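PDB 2W40: glycerol kinase, putative from Plasmodium falciparum, which probably phosphorylates glycerol with ATP to give sn-glycerol 3-phosphate, a step of glycerol degradation. Local coordinates for residues A448-L451 against A452-V456; C180-V184 against T185-R189; F373-R377 against S378-R382; A383-E386 against G387-F390; G227-S231 against E232-D236. All blocks are in the same frame, centred on the assembly; numbering follows the deposited sequence.

Interaction 1 (A448-L451 against A452-V456); sequences AAVL and AGLEV. With EDO (1,2-ethanediol), chain B.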
loop_
_atom_site.group_PDB
_atom_site.type_symbol
_atom_site.label_atom_id
_atom_site.label_comp_id
_atom_site.label_asym_id
_atom_site.label_seq_id
_atom_site.Cartn_x
_atom_site.Cartn_y
_atom_site.Cartn_z
ATOM N N ALA C 448 -29.130 6.794 -23.306
ATOM C CA ALA C 448 -28.965 6.423 -24.691
ATOM C C ALA C 448 -30.270 5.856 -25.259
ATOM O O ALA C 448 -30.568 6.051 -26.443
ATOM C CB ALA C 448 -27.832 5.415 -24.871
ATOM N N ALA C 449 -31.026 5.135 -24.435
ATOM C CA ALA C 449 -32.313 4.583 -24.890
ATOM C C ALA C 449 -33.262 5.731 -25.083
ATOM O O ALA C 449 -34.044 5.724 -25.999
ATOM C CB ALA C 449 -32.799 3.602 -23.833
ATOM N N VAL C 450 -33.186 6.740 -24.203
ATOM C CA VAL C 450 -34.017 7.954 -24.347
ATOM C C VAL C 450 -33.736 8.668 -25.694
ATOM O O VAL C 450 -34.695 9.007 -26.450
ATOM C CB VAL C 450 -33.943 8.931 -23.101
ATOM C CG1 VAL C 450 -34.586 10.336 -23.414
ATOM C CG2 VAL C 450 -34.534 8.216 -21.828
ATOM N N LEU C 451 -32.457 8.899 -25.978
ATOM C CA LEU C 451 -32.153 9.620 -27.173
ATOM C C LEU C 451 -32.599 8.811 -28.418
ATOM O O LEU C 451 -33.189 9.369 -29.333
ATOM C CB LEU C 451 -30.630 9.961 -27.240
ATOM C CG LEU C 451 -30.007 10.922 -26.259
ATOM C CD1 LEU C 451 -28.447 10.697 -26.342
ATOM C CD2 LEU C 451 -30.448 12.306 -26.552
ATOM N N ALA C 452 -32.302 7.511 -28.454
ATOM C CA ALA C 452 -32.603 6.675 -29.589
ATOM C C ALA C 452 -34.155 6.652 -29.841
ATOM O O ALA C 452 -34.650 6.848 -30.970
ATOM C CB ALA C 452 -32.041 5.298 -29.384
ATOM N N GLY C 453 -34.906 6.418 -28.758
ATOM C CA GLY C 453 -36.350 6.451 -28.833
ATOM C C GLY C 453 -36.961 7.729 -29.277
ATOM O O GLY C 453 -37.924 7.765 -30.026
ATOM N N LEU C 454 -36.465 8.816 -28.764
ATOM C CA LEU C 454 -36.958 10.152 -29.152
ATOM C C LEU C 454 -36.749 10.375 -30.649
ATOM O O LEU C 454 -37.643 10.869 -31.333
ATOM C CB LEU C 454 -36.297 11.216 -28.371
ATOM C CG LEU C 454 -36.852 11.431 -26.927
ATOM C CD1 LEU C 454 -35.932 12.405 -26.133
ATOM C CD2 LEU C 454 -38.366 11.839 -26.806
ATOM N N GLU C 455 -35.625 9.869 -31.171
ATOM C CA GLU C 455 -35.271 10.090 -32.583
ATOM C C GLU C 455 -36.286 9.357 -33.507
ATOM O O GLU C 455 -36.635 9.877 -34.620
ATOM C CB GLU C 455 -33.836 9.659 -32.871
ATOM C CG GLU C 455 -33.515 9.766 -34.352
ATOM C CD GLU C 455 -33.423 11.118 -35.009
ATOM O OE1 GLU C 455 -33.525 12.181 -34.294
ATOM O OE2 GLU C 455 -33.140 11.156 -36.287
ATOM N N VAL C 456 -36.796 8.200 -33.094
ATOM C CA VAL C 456 -37.792 7.482 -33.891
ATOM C C VAL C 456 -39.265 7.640 -33.397
ATOM O O VAL C 456 -40.161 6.890 -33.840
ATOM C CB VAL C 456 -37.434 5.993 -34.062
ATOM C CG1 VAL C 456 -36.125 5.793 -34.865
ATOM C CG2 VAL C 456 -37.347 5.254 -32.723
HETATM C C1 EDO B . -35.817 14.329 -29.873
HETATM O O1 EDO B . -36.667 15.428 -29.525
HETATM C C2 EDO B . -34.985 14.698 -31.046
HETATM O O2 EDO B . -35.426 13.941 -32.194
#
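A448 to E455 form the closing turns of helix 443-455, where four successive i to i+4 bonds tie residues 448-451 to 452-455. A452 N donates to A448 O and G453 N to A449 O, both at 3.0 Å. L454 N meets V450 O at 2.9 Å, while the bond from E455 N to L451 O is less straight, with an N-H...O angle of 145°. V456 leaves helical backbone angles and ends the helix. In the FGGY kinase fold this helix falls in the C-terminal family region but packs against strands and a helix of the N-terminal one: A448 and A449 touch strand 3-11, L451 reaches I246 and I254, and A452 O accepts a bond from T243 OG1. V450 and L454 lie alongside each other and point the same way. CG1 of V450, anti to the backbone N (chi1 168°), comes within 3.7 Å of L454 CD1, while L454 CB and CG both stand 3.3 Å from V450 O. E455 bends at chi2 (69°), and its OE1 accepts a weak bond from O2 of a 1,2-ethanediol at 3.3 Å and also bonds a glycerol, both probably from the crystallisation liquor.

Interaction 2 (C180-V184 against T185-R189); sequences CYTDV and TNASR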
loop_
_atom_site.group_PDB
_atom_site.type_symbol
_atom_site.label_atom_id
_atom_site.label_comp_id
_atom_site.label_asym_id
_atom_site.label_seq_id
_atom_site.Cartn_x
_atom_site.Cartn_y
_atom_site.Cartn_z
ATOM N N CYS C 180 -18.824 6.865 -40.733
ATOM C CA CYS C 180 -17.859 7.540 -39.898
ATOM C C CYS C 180 -18.537 8.789 -39.312
ATOM O O CYS C 180 -18.635 9.904 -39.944
ATOM C CB CYS C 180 -16.650 7.980 -40.750
ATOM S SG CYS C 180 -15.584 6.607 -41.317
ATOM N N TYR C 181 -18.978 8.587 -38.068
ATOM C CA TYR C 181 -19.680 9.597 -37.349
ATOM C C TYR C 181 -19.210 9.679 -35.927
ATOM O O TYR C 181 -18.812 8.719 -35.327
ATOM C CB TYR C 181 -21.204 9.302 -37.280
ATOM C CG TYR C 181 -21.936 9.358 -38.575
ATOM C CD1 TYR C 181 -21.915 10.470 -39.338
ATOM C CD2 TYR C 181 -22.790 8.344 -38.939
ATOM C CE1 TYR C 181 -22.654 10.574 -40.498
ATOM C CE2 TYR C 181 -23.541 8.422 -40.107
ATOM C CZ TYR C 181 -23.463 9.551 -40.887
ATOM O OH TYR C 181 -24.227 9.673 -42.017
ATOM N N THR C 182 -19.387 10.864 -35.386
ATOM C CA THR C 182 -19.346 11.082 -33.955
ATOM C C THR C 182 -20.509 12.010 -33.588
ATOM O O THR C 182 -21.325 12.362 -34.419
ATOM C CB THR C 182 -17.978 11.675 -33.433
ATOM O OG1 THR C 182 -17.901 11.516 -32.000
ATOM C CG2 THR C 182 -17.731 13.113 -33.912
ATOM N N ASP C 183 -20.583 12.276 -32.316
ATOM C CA ASP C 183 -21.581 13.217 -31.774
ATOM C C ASP C 183 -20.898 14.335 -31.035
ATOM O O ASP C 183 -19.705 14.255 -30.664
ATOM C CB ASP C 183 -22.585 12.516 -30.897
ATOM C CG ASP C 183 -21.993 12.155 -29.576
ATOM O OD1 ASP C 183 -21.405 11.055 -29.467
ATOM O OD2 ASP C 183 -22.014 12.998 -28.652
ATOM N N VAL C 184 -21.602 15.452 -30.894
ATOM C CA VAL C 184 -21.001 16.643 -30.289
ATOM C C VAL C 184 -20.409 16.446 -28.877
ATOM O O VAL C 184 -19.412 17.084 -28.504
ATOM C CB VAL C 184 -22.042 17.784 -30.176
ATOM C CG1 VAL C 184 -22.459 18.402 -31.506
ATOM C CG2 VAL C 184 -23.262 17.336 -29.403
ATOM N N THR C 185 -20.962 15.564 -28.072
ATOM C CA THR C 185 -20.407 15.276 -26.741
ATOM C C THR C 185 -19.046 14.547 -26.789
ATOM O O THR C 185 -18.080 15.020 -26.164
ATOM C CB THR C 185 -21.381 14.584 -25.781
ATOM O OG1 THR C 185 -21.630 13.216 -26.193
ATOM C CG2 THR C 185 -22.685 15.411 -25.693
ATOM N N ASN C 186 -18.951 13.496 -27.624
ATOM C CA ASN C 186 -17.697 12.814 -27.805
ATOM C C ASN C 186 -16.650 13.686 -28.500
ATOM O O ASN C 186 -15.483 13.670 -28.088
ATOM C CB ASN C 186 -17.905 11.513 -28.572
ATOM C CG ASN C 186 -18.307 10.340 -27.627
ATOM O OD1 ASN C 186 -17.499 9.909 -26.797
ATOM N ND2 ASN C 186 -19.491 9.816 -27.799
ATOM N N ALA C 187 -17.080 14.462 -29.492
ATOM C CA ALA C 187 -16.142 15.357 -30.190
ATOM C C ALA C 187 -15.531 16.363 -29.209
ATOM O O ALA C 187 -14.374 16.799 -29.389
ATOM C CB ALA C 187 -16.752 16.071 -31.390
ATOM N N SER C 188 -16.282 16.770 -28.183
ATOM C CA SER C 188 -15.827 17.786 -27.216
ATOM C C SER C 188 -14.716 17.254 -26.245
ATOM O O SER C 188 -14.144 18.028 -25.480
ATOM C CB SER C 188 -17.017 18.316 -26.435
ATOM O OG SER C 188 -17.383 17.454 -25.373
ATOM N N ARG C 189 -14.472 15.906 -26.351
ATOM C CA ARG C 189 -13.563 15.197 -25.475
ATOM C C ARG C 189 -12.209 14.912 -26.135
ATOM O O ARG C 189 -11.366 14.150 -25.645
ATOM C CB ARG C 189 -14.169 13.913 -24.989
ATOM C CG ARG C 189 -15.550 14.099 -24.423
ATOM C CD ARG C 189 -15.644 15.139 -23.332
ATOM N NE ARG C 189 -14.907 14.735 -22.118
ATOM C CZ ARG C 189 -15.079 15.195 -20.886
ATOM N NH1 ARG C 189 -15.906 16.218 -20.626
ATOM N NH2 ARG C 189 -14.431 14.640 -19.874
#
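D183 caps the short helix 184-187 through OD2, while its OD1 holds the N186 side chain. The capping bonds converge on OD2: N186 N donates at 3.3 Å, from above the carboxylate plane, and T185 N donates a weak, bent bond at 2.8 Å. The CG of D183 sits between its own backbone N and carbonyl carbon (chi1 75°), which turns the carboxylate back over the first turn of the helix.

Side-chain bonds complete the grip. T185 OG1 gives D183 OD2 a very short bond of 2.5 Å, and N186 ND2 reaches D183 OD1 at 2.8 Å on its syn lone pair. That oxygen lies near the plane of the N186 amide, although carboxylate and amide are turned 75° to each other. With both oxygens engaged, the carboxylate is fixed in rotation. S188 OG turns back to T185 O at 2.7 Å, and the T182 hydroxyl, bonded to N168 ND2, lies over N186 CB.

Among backbone bonds, A187 N to D183 O (2.9 Å) is nearly straight, whereas S188 N to V184 O is weak. Apolar contact is slight: T182 CG2 lies 4.0 Å from A187 CB.

The cap thus joins strand 181-183, paired in parallel with strand 218-220, to helix 184-187. Helix 167-176 borders T182, D183 and N186, N83 holds N186 OD1, and I293 of strand 290-295 packs on V184, T185 and S188.

Interaction 3 (F373-R377 against S378-R382); sequences FNTER and SHIVR. With EDO (1,2-ethanediol), chain J.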
loop_
_atom_site.group_PDB
_atom_site.type_symbol
_atom_site.label_atom_id
_atom_site.label_comp_id
_atom_site.label_asym_id
_atom_site.label_seq_id
_atom_site.Cartn_x
_atom_site.Cartn_y
_atom_site.Cartn_z
ATOM N N PHE C 373 1.427 -1.780 12.258
ATOM C CA PHE C 373 1.233 -3.229 12.258
ATOM C C PHE C 373 -0.259 -3.643 12.449
ATOM O O PHE C 373 -0.693 -4.733 12.018
ATOM C CB PHE C 373 2.112 -3.934 13.231
ATOM C CG PHE C 373 3.543 -4.015 12.839
ATOM C CD1 PHE C 373 3.933 -4.603 11.674
ATOM C CD2 PHE C 373 4.506 -3.474 13.686
ATOM C CE1 PHE C 373 5.325 -4.659 11.312
ATOM C CE2 PHE C 373 5.857 -3.545 13.321
ATOM C CZ PHE C 373 6.259 -4.156 12.191
ATOM N N ASN C 374 -1.021 -2.760 13.095
ATOM C CA ASN C 374 -2.474 -2.956 13.268
ATOM C C ASN C 374 -3.289 -2.841 11.958
ATOM O O ASN C 374 -4.402 -3.379 11.846
ATOM C CB ASN C 374 -2.958 -1.983 14.324
ATOM C CG ASN C 374 -4.486 -2.003 14.503
ATOM O OD1 ASN C 374 -5.142 -1.088 14.006
ATOM N ND2 ASN C 374 -5.052 -3.099 15.102
ATOM N N THR C 375 -2.718 -2.107 10.961
ATOM C CA THR C 375 -3.413 -1.863 9.673
ATOM C C THR C 375 -3.609 -3.185 8.950
ATOM O O THR C 375 -2.712 -3.991 8.844
ATOM C CB THR C 375 -2.611 -0.891 8.794
ATOM O OG1 THR C 375 -2.342 0.293 9.572
ATOM C CG2 THR C 375 -3.325 -0.609 7.407
ATOM N N GLU C 376 -4.829 -3.354 8.414
ATOM C CA GLU C 376 -5.255 -4.516 7.690
ATOM C C GLU C 376 -5.720 -4.107 6.316
ATOM O O GLU C 376 -5.936 -2.926 6.019
ATOM C CB GLU C 376 -6.496 -5.166 8.339
ATOM C CG GLU C 376 -6.320 -5.493 9.763
ATOM C CD GLU C 376 -7.140 -6.651 10.185
ATOM O OE1 GLU C 376 -7.994 -7.166 9.384
ATOM O OE2 GLU C 376 -6.911 -7.046 11.328
ATOM N N ARG C 377 -5.899 -5.112 5.466
ATOM C CA ARG C 377 -6.461 -4.890 4.106
ATOM C C ARG C 377 -7.682 -3.993 4.129
ATOM O O ARG C 377 -7.835 -3.055 3.319
ATOM C CB ARG C 377 -6.942 -6.250 3.489
ATOM C CG ARG C 377 -5.969 -7.169 3.209
ATOM C CD ARG C 377 -6.493 -8.298 2.389
ATOM N NE ARG C 377 -7.485 -9.188 3.010
ATOM C CZ ARG C 377 -8.294 -9.946 2.281
ATOM N NH1 ARG C 377 -8.203 -9.947 0.935
ATOM N NH2 ARG C 377 -9.184 -10.779 2.866
ATOM N N SER C 378 -8.565 -4.291 5.054
ATOM C CA SER C 378 -9.819 -3.553 5.229
ATOM C C SER C 378 -9.594 -2.046 5.353
ATOM O O SER C 378 -10.305 -1.258 4.750
ATOM C CB SER C 378 -10.595 -4.075 6.454
ATOM O OG SER C 378 -9.972 -3.613 7.704
ATOM N N HIS C 379 -8.619 -1.623 6.148
ATOM C CA HIS C 379 -8.369 -0.215 6.333
ATOM C C HIS C 379 -7.846 0.440 5.062
ATOM O O HIS C 379 -8.165 1.594 4.753
ATOM C CB HIS C 379 -7.336 0.035 7.451
ATOM C CG HIS C 379 -7.640 -0.614 8.752
ATOM N ND1 HIS C 379 -8.595 -0.144 9.643
ATOM C CD2 HIS C 379 -7.017 -1.621 9.381
ATOM C CE1 HIS C 379 -8.555 -0.870 10.755
ATOM N NE2 HIS C 379 -7.607 -1.776 10.612
ATOM N N ILE C 380 -7.041 -0.299 4.308
ATOM C CA ILE C 380 -6.495 0.201 3.014
ATOM C C ILE C 380 -7.611 0.385 2.000
ATOM O O ILE C 380 -7.664 1.370 1.298
ATOM C CB ILE C 380 -5.359 -0.722 2.506
ATOM C CG1 ILE C 380 -4.209 -0.744 3.574
ATOM C CG2 ILE C 380 -4.967 -0.398 1.055
ATOM C CD1 ILE C 380 -3.083 -1.848 3.325
ATOM N N VAL C 381 -8.475 -0.628 1.918
ATOM C CA VAL C 381 -9.690 -0.550 1.077
ATOM C C VAL C 381 -10.559 0.659 1.423
ATOM O O VAL C 381 -10.899 1.473 0.529
ATOM C CB VAL C 381 -10.478 -1.916 1.149
ATOM C CG1 VAL C 381 -11.863 -1.773 0.426
ATOM C CG2 VAL C 381 -9.622 -2.987 0.563
ATOM N N ARG C 382 -10.876 0.819 2.701
ATOM C CA ARG C 382 -11.668 1.971 3.172
ATOM C C ARG C 382 -11.007 3.277 2.814
ATOM O O ARG C 382 -11.676 4.199 2.413
ATOM C CB ARG C 382 -11.953 1.859 4.692
ATOM C CG ARG C 382 -12.761 3.003 5.181
ATOM C CD ARG C 382 -13.119 2.970 6.643
ATOM N NE ARG C 382 -13.730 4.254 6.857
ATOM C CZ ARG C 382 -15.008 4.519 7.049
ATOM N NH1 ARG C 382 -15.897 3.551 7.314
ATOM N NH2 ARG C 382 -15.374 5.778 7.049
HETATM C C1 EDO J . 0.387 -2.313 16.218
HETATM O O1 EDO J . 0.197 -1.304 15.394
HETATM C C2 EDO J . 1.870 -2.277 16.490
HETATM O O2 EDO J . 2.096 -3.640 16.573
HETATM O O HOH W 1 -8.805 -6.915 6.707
#
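The imidazole of H379 folds back against the chain at E376, the N-cap residue of helix 377-403. Its CG is anti to the carbonyl carbon (chi1 -53°), a torsion that brings the ring against T375 and E376. CD2 lies 3.0 Å from E376 N, which meets the ring at its edge and in plane, and 3.6 Å from T375 CA. S378 OG stands 3.9 Å above one face of the ring. The E376 side chain crosses H379 obliquely, CB 3.7 Å from CD2, and then runs extended, its carboxylate plane 86° from that of the imidazole. T375 CG2 meets I380 CG1 at 3.9 Å, the two side chains crossing at about a right angle. V381 N to R377 O (2.9 Å) is the first strong helical bond; those from H379 N and I380 N to E376 O are weak. A water bridges E376 OE1 and S378 N. R377 forms a salt bridge with D328, while N374 ND2 bonds to C39 O of the second subunit, placing the loop at the dimer interface. The carboxylate of E376 reaches the helix N-terminus through water, where the first-turn N-H groups and helix dipole would be expected to favour its negative charge.

Interaction 4 (A383-E386 against G387-F390); sequences ALLE and GIAF. With EDO (1,2-ethanediol), chain D.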
loop_
_atom_site.group_PDB
_atom_site.type_symbol
_atom_site.label_atom_id
_atom_site.label_comp_id
_atom_site.label_asym_id
_atom_site.label_seq_id
_atom_site.Cartn_x
_atom_site.Cartn_y
_atom_site.Cartn_z
ATOM N N ALA C 383 -9.676 3.326 2.916
ATOM C CA ALA C 383 -8.963 4.604 2.731
ATOM C C ALA C 383 -9.114 4.974 1.213
ATOM O O ALA C 383 -9.239 6.121 0.821
ATOM C CB ALA C 383 -7.406 4.461 3.145
ATOM N N LEU C 384 -9.021 3.945 0.353
ATOM C CA LEU C 384 -9.135 4.208 -1.131
ATOM C C LEU C 384 -10.560 4.843 -1.389
ATOM O O LEU C 384 -10.687 5.874 -2.061
ATOM C CB LEU C 384 -8.900 3.006 -2.005
ATOM C CG LEU C 384 -9.016 3.285 -3.490
ATOM C CD1 LEU C 384 -7.945 2.614 -4.355
ATOM C CD2 LEU C 384 -10.440 2.994 -4.013
ATOM N N LEU C 385 -11.565 4.254 -0.727
ATOM C CA LEU C 385 -12.963 4.689 -0.896
ATOM C C LEU C 385 -13.141 6.081 -0.344
ATOM O O LEU C 385 -13.701 6.982 -0.986
ATOM C CB LEU C 385 -13.857 3.680 -0.204
ATOM C CG LEU C 385 -13.927 2.329 -0.934
ATOM C CD1 LEU C 385 -14.823 1.389 -0.073
ATOM C CD2 LEU C 385 -14.418 2.429 -2.371
ATOM N N GLU C 386 -12.530 6.334 0.814
ATOM C CA GLU C 386 -12.527 7.671 1.364
ATOM C C GLU C 386 -11.894 8.658 0.426
ATOM O O GLU C 386 -12.376 9.792 0.307
ATOM C CB GLU C 386 -11.911 7.717 2.743
ATOM C CG GLU C 386 -12.643 6.943 3.873
ATOM C CD GLU C 386 -12.145 7.327 5.280
ATOM O OE1 GLU C 386 -11.115 8.086 5.425
ATOM O OE2 GLU C 386 -12.783 6.843 6.283
ATOM N N GLY C 387 -10.772 8.280 -0.156
ATOM C CA GLY C 387 -10.111 9.150 -1.163
ATOM C C GLY C 387 -10.980 9.574 -2.354
ATOM O O GLY C 387 -10.794 10.633 -2.915
ATOM N N ILE C 388 -11.972 8.761 -2.723
ATOM C CA ILE C 388 -12.972 9.172 -3.727
ATOM C C ILE C 388 -13.721 10.392 -3.232
ATOM O O ILE C 388 -13.862 11.399 -3.947
ATOM C CB ILE C 388 -13.881 7.991 -4.154
ATOM C CG1 ILE C 388 -13.056 6.758 -4.653
ATOM C CG2 ILE C 388 -14.985 8.475 -5.170
ATOM C CD1 ILE C 388 -13.896 5.510 -4.917
ATOM N N ALA C 389 -14.280 10.266 -2.010
ATOM C CA ALA C 389 -15.007 11.364 -1.382
ATOM C C ALA C 389 -14.234 12.627 -1.233
ATOM O O ALA C 389 -14.713 13.702 -1.617
ATOM C CB ALA C 389 -15.643 10.900 -0.049
ATOM N N PHE C 390 -12.981 12.490 -0.742
ATOM C CA PHE C 390 -12.140 13.687 -0.650
ATOM C C PHE C 390 -11.887 14.391 -1.980
ATOM O O PHE C 390 -11.860 15.621 -2.036
ATOM C CB PHE C 390 -10.818 13.315 0.018
ATOM C CG PHE C 390 -10.927 13.056 1.504
ATOM C CD1 PHE C 390 -11.401 14.039 2.410
ATOM C CD2 PHE C 390 -10.575 11.809 2.014
ATOM C CE1 PHE C 390 -11.466 13.745 3.792
ATOM C CE2 PHE C 390 -10.643 11.551 3.361
ATOM C CZ PHE C 390 -11.137 12.509 4.231
HETATM C C1 EDO D . -9.551 10.520 7.065
HETATM O O1 EDO D . -10.949 10.145 7.007
HETATM C C2 EDO D . -8.770 9.435 7.836
HETATM O O2 EDO D . -9.217 9.351 9.226
#
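A383 to F390 make up two turns in the first half of helix 377-403, in the C-terminal half of the FGGY kinase fold; all eight residues are buried. Among the backbone bonds, G387 N to A383 O (2.8 Å) and F390 N to E386 O (3.0 Å) are the straightest of the strong ones. Between them the hold is looser: I388 N donates to L384 O at 3.2 Å and weakly to L385 O, while A389 N to L385 O is long and weak, at 3.5 Å.

Apolar contact comes from L385 and I388, which lie side by side and point the same way, CD2 of the first 4.0 Å from CD1 of the second. L385 faces helix 333-339, and I388 touches A314, next to the ADP-binding G315.

Polar contact gathers at E386, whose OE2 forms a salt bridge with R382. CG of F390, anti to its carbonyl carbon (chi1 -73°), brings the ring back along the helix, leaving CD2 3.2 Å from E386 O. A 1,2-ethanediol, probably from the crystallisation liquor, lies at the ring edge and donates from O1 to E386 OE1 at 2.6 Å.

Interaction 5 (G227-S231 against E232-D236); sequences GLVKS and EHVPD. With EDO (1,2-ethanediol), chain E.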
loop_
_atom_site.group_PDB
_atom_site.type_symbol
_atom_site.label_atom_id
_atom_site.label_comp_id
_atom_site.label_asym_id
_atom_site.label_seq_id
_atom_site.Cartn_x
_atom_site.Cartn_y
_atom_site.Cartn_z
ATOM N N GLY C 227 -27.188 5.519 -39.215
ATOM C CA GLY C 227 -27.131 4.457 -40.154
ATOM C C GLY C 227 -27.862 3.249 -39.752
ATOM O O GLY C 227 -28.348 3.099 -38.675
ATOM N N LEU C 228 -27.828 2.342 -40.683
ATOM C CA LEU C 228 -28.421 1.024 -40.603
ATOM C C LEU C 228 -27.386 -0.004 -40.225
ATOM O O LEU C 228 -26.294 -0.076 -40.769
ATOM C CB LEU C 228 -29.025 0.619 -41.950
ATOM C CG LEU C 228 -30.129 1.368 -42.626
ATOM C CD1 LEU C 228 -30.402 0.805 -44.065
ATOM C CD2 LEU C 228 -31.427 1.494 -41.748
ATOM N N VAL C 229 -27.741 -0.881 -39.302
ATOM C CA VAL C 229 -26.908 -2.047 -39.015
ATOM C C VAL C 229 -26.911 -2.951 -40.274
ATOM O O VAL C 229 -28.012 -3.360 -40.799
ATOM C CB VAL C 229 -27.372 -2.872 -37.794
ATOM C CG1 VAL C 229 -26.519 -4.107 -37.609
ATOM C CG2 VAL C 229 -27.322 -1.935 -36.524
ATOM N N LYS C 230 -25.676 -3.289 -40.695
ATOM C CA LYS C 230 -25.448 -4.157 -41.789
ATOM C C LYS C 230 -24.437 -5.270 -41.500
ATOM O O LYS C 230 -24.251 -6.167 -42.385
ATOM C CB LYS C 230 -24.969 -3.392 -43.038
ATOM C CG LYS C 230 -25.960 -2.377 -43.577
ATOM C CD LYS C 230 -27.220 -3.055 -44.140
ATOM C CE LYS C 230 -27.992 -2.240 -45.238
ATOM N NZ LYS C 230 -29.140 -2.988 -45.905
ATOM N N SER C 231 -23.758 -5.227 -40.344
ATOM C CA SER C 231 -22.758 -6.216 -40.061
ATOM C C SER C 231 -23.258 -7.645 -40.111
ATOM O O SER C 231 -24.208 -8.012 -39.416
ATOM C CB SER C 231 -21.982 -6.007 -38.756
ATOM O OG SER C 231 -21.101 -7.070 -38.500
ATOM N N GLU C 232 -22.521 -8.474 -40.830
ATOM C CA GLU C 232 -22.907 -9.894 -40.946
ATOM C C GLU C 232 -22.753 -10.674 -39.639
ATOM O O GLU C 232 -23.292 -11.820 -39.486
ATOM C CB GLU C 232 -22.028 -10.541 -42.034
ATOM C CG GLU C 232 -20.503 -10.425 -41.698
ATOM C CD GLU C 232 -19.807 -9.028 -42.116
ATOM O OE1 GLU C 232 -20.492 -8.120 -42.705
ATOM O OE2 GLU C 232 -18.563 -8.865 -41.819
ATOM N N HIS C 233 -22.057 -10.080 -38.654
ATOM C CA HIS C 233 -21.943 -10.693 -37.350
ATOM C C HIS C 233 -23.182 -10.658 -36.522
ATOM O O HIS C 233 -23.191 -11.368 -35.565
ATOM C CB HIS C 233 -20.789 -10.089 -36.543
ATOM C CG HIS C 233 -19.482 -10.215 -37.223
ATOM N ND1 HIS C 233 -18.851 -11.431 -37.434
ATOM C CD2 HIS C 233 -18.733 -9.283 -37.840
ATOM C CE1 HIS C 233 -17.719 -11.205 -38.096
ATOM N NE2 HIS C 233 -17.631 -9.904 -38.354
ATOM N N VAL C 234 -24.164 -9.805 -36.866
ATOM C CA VAL C 234 -25.393 -9.542 -36.093
ATOM C C VAL C 234 -26.595 -9.557 -37.077
ATOM O O VAL C 234 -27.320 -8.604 -37.295
ATOM C CB VAL C 234 -25.320 -8.276 -35.240
ATOM C CG1 VAL C 234 -24.426 -8.537 -33.999
ATOM C CG2 VAL C 234 -24.804 -7.107 -36.093
ATOM N N PRO C 235 -26.799 -10.731 -37.663
ATOM C CA PRO C 235 -27.754 -10.857 -38.778
ATOM C C PRO C 235 -29.198 -10.540 -38.410
ATOM O O PRO C 235 -29.950 -9.965 -39.266
ATOM C CB PRO C 235 -27.552 -12.299 -39.225
ATOM C CG PRO C 235 -26.999 -12.964 -38.082
ATOM C CD PRO C 235 -26.101 -11.993 -37.415
ATOM N N ASP C 236 -29.624 -10.835 -37.178
ATOM C CA ASP C 236 -30.986 -10.460 -36.743
ATOM C C ASP C 236 -31.240 -8.963 -36.648
ATOM O O ASP C 236 -32.369 -8.481 -36.449
ATOM C CB ASP C 236 -31.322 -11.129 -35.384
ATOM C CG ASP C 236 -31.670 -12.600 -35.535
ATOM O OD1 ASP C 236 -31.554 -13.194 -36.627
ATOM O OD2 ASP C 236 -32.194 -13.130 -34.571
HETATM C C1 EDO E . -25.796 2.683 -42.820
HETATM O O1 EDO E . -25.264 1.161 -43.119
HETATM C C2 EDO E . -26.381 3.606 -43.870
HETATM O O2 EDO E . -27.795 4.026 -43.814
HETATM O O HOH W 2 -26.951 -7.323 -39.837
HETATM O O HOH W 3 -18.998 -6.541 -39.958
#
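V229 lays its CG1 across V234, 3.8 Å from CG2, the two side chains crossing at about a right angle as the chain reverses. The reversal is a type I beta turn from S231 to V234, in the connection between edge strand 225-228 and strand 241-247 of the N-terminal half. V234 N closes it with a bond to S231 O at 3.1 Å, the donor standing well above the carbonyl plane. The CG2 of V234 is wedged between its own backbone N and carbonyl carbon, a torsion that directs this methyl at V229 and at S231 O.

S231 supplies a second brace. Its OG is anti to the backbone N (chi1 175°), which carries the hydroxyl over the turn to accept from H233 N at 3.2 Å. The same oxygen lies 3.3 Å from H233 CD2, oblique to the imidazole, and has a weak bond with Y57 OH. Y57, on helix 49-70, also stacks on the H233 ring and touches V234, so this helix covers one side of the turn.

At the exposed corner E232 bends at chi2 and pairs with K177. Two waters supplement the turn. One joins S231 OG to E232 OE2, the latter link weak; the other donates to S231 O and V234 O, at 2.9 Å from each.

How the interactions relate
Along the chain the order is interaction 2, interaction 5, interaction 3, interaction 4 and interaction 1. Interactions 2 and 5 belong to the N-terminal FGGY region, and their nearest atoms come within about 5 Å. Interactions 3 and 4 follow one another on helix 377-403, with centres 14 Å apart, one at its start beside the second subunit and the other deeper, near the ADP site. Interaction 1, though in the C-terminal FGGY region, lies on the far side of the chain's centre from both, its centre 36 Å from that of interaction 4 but 17 Å from that of interaction 2, so part of the C-terminal sequence sits in the N-terminal half of the fold.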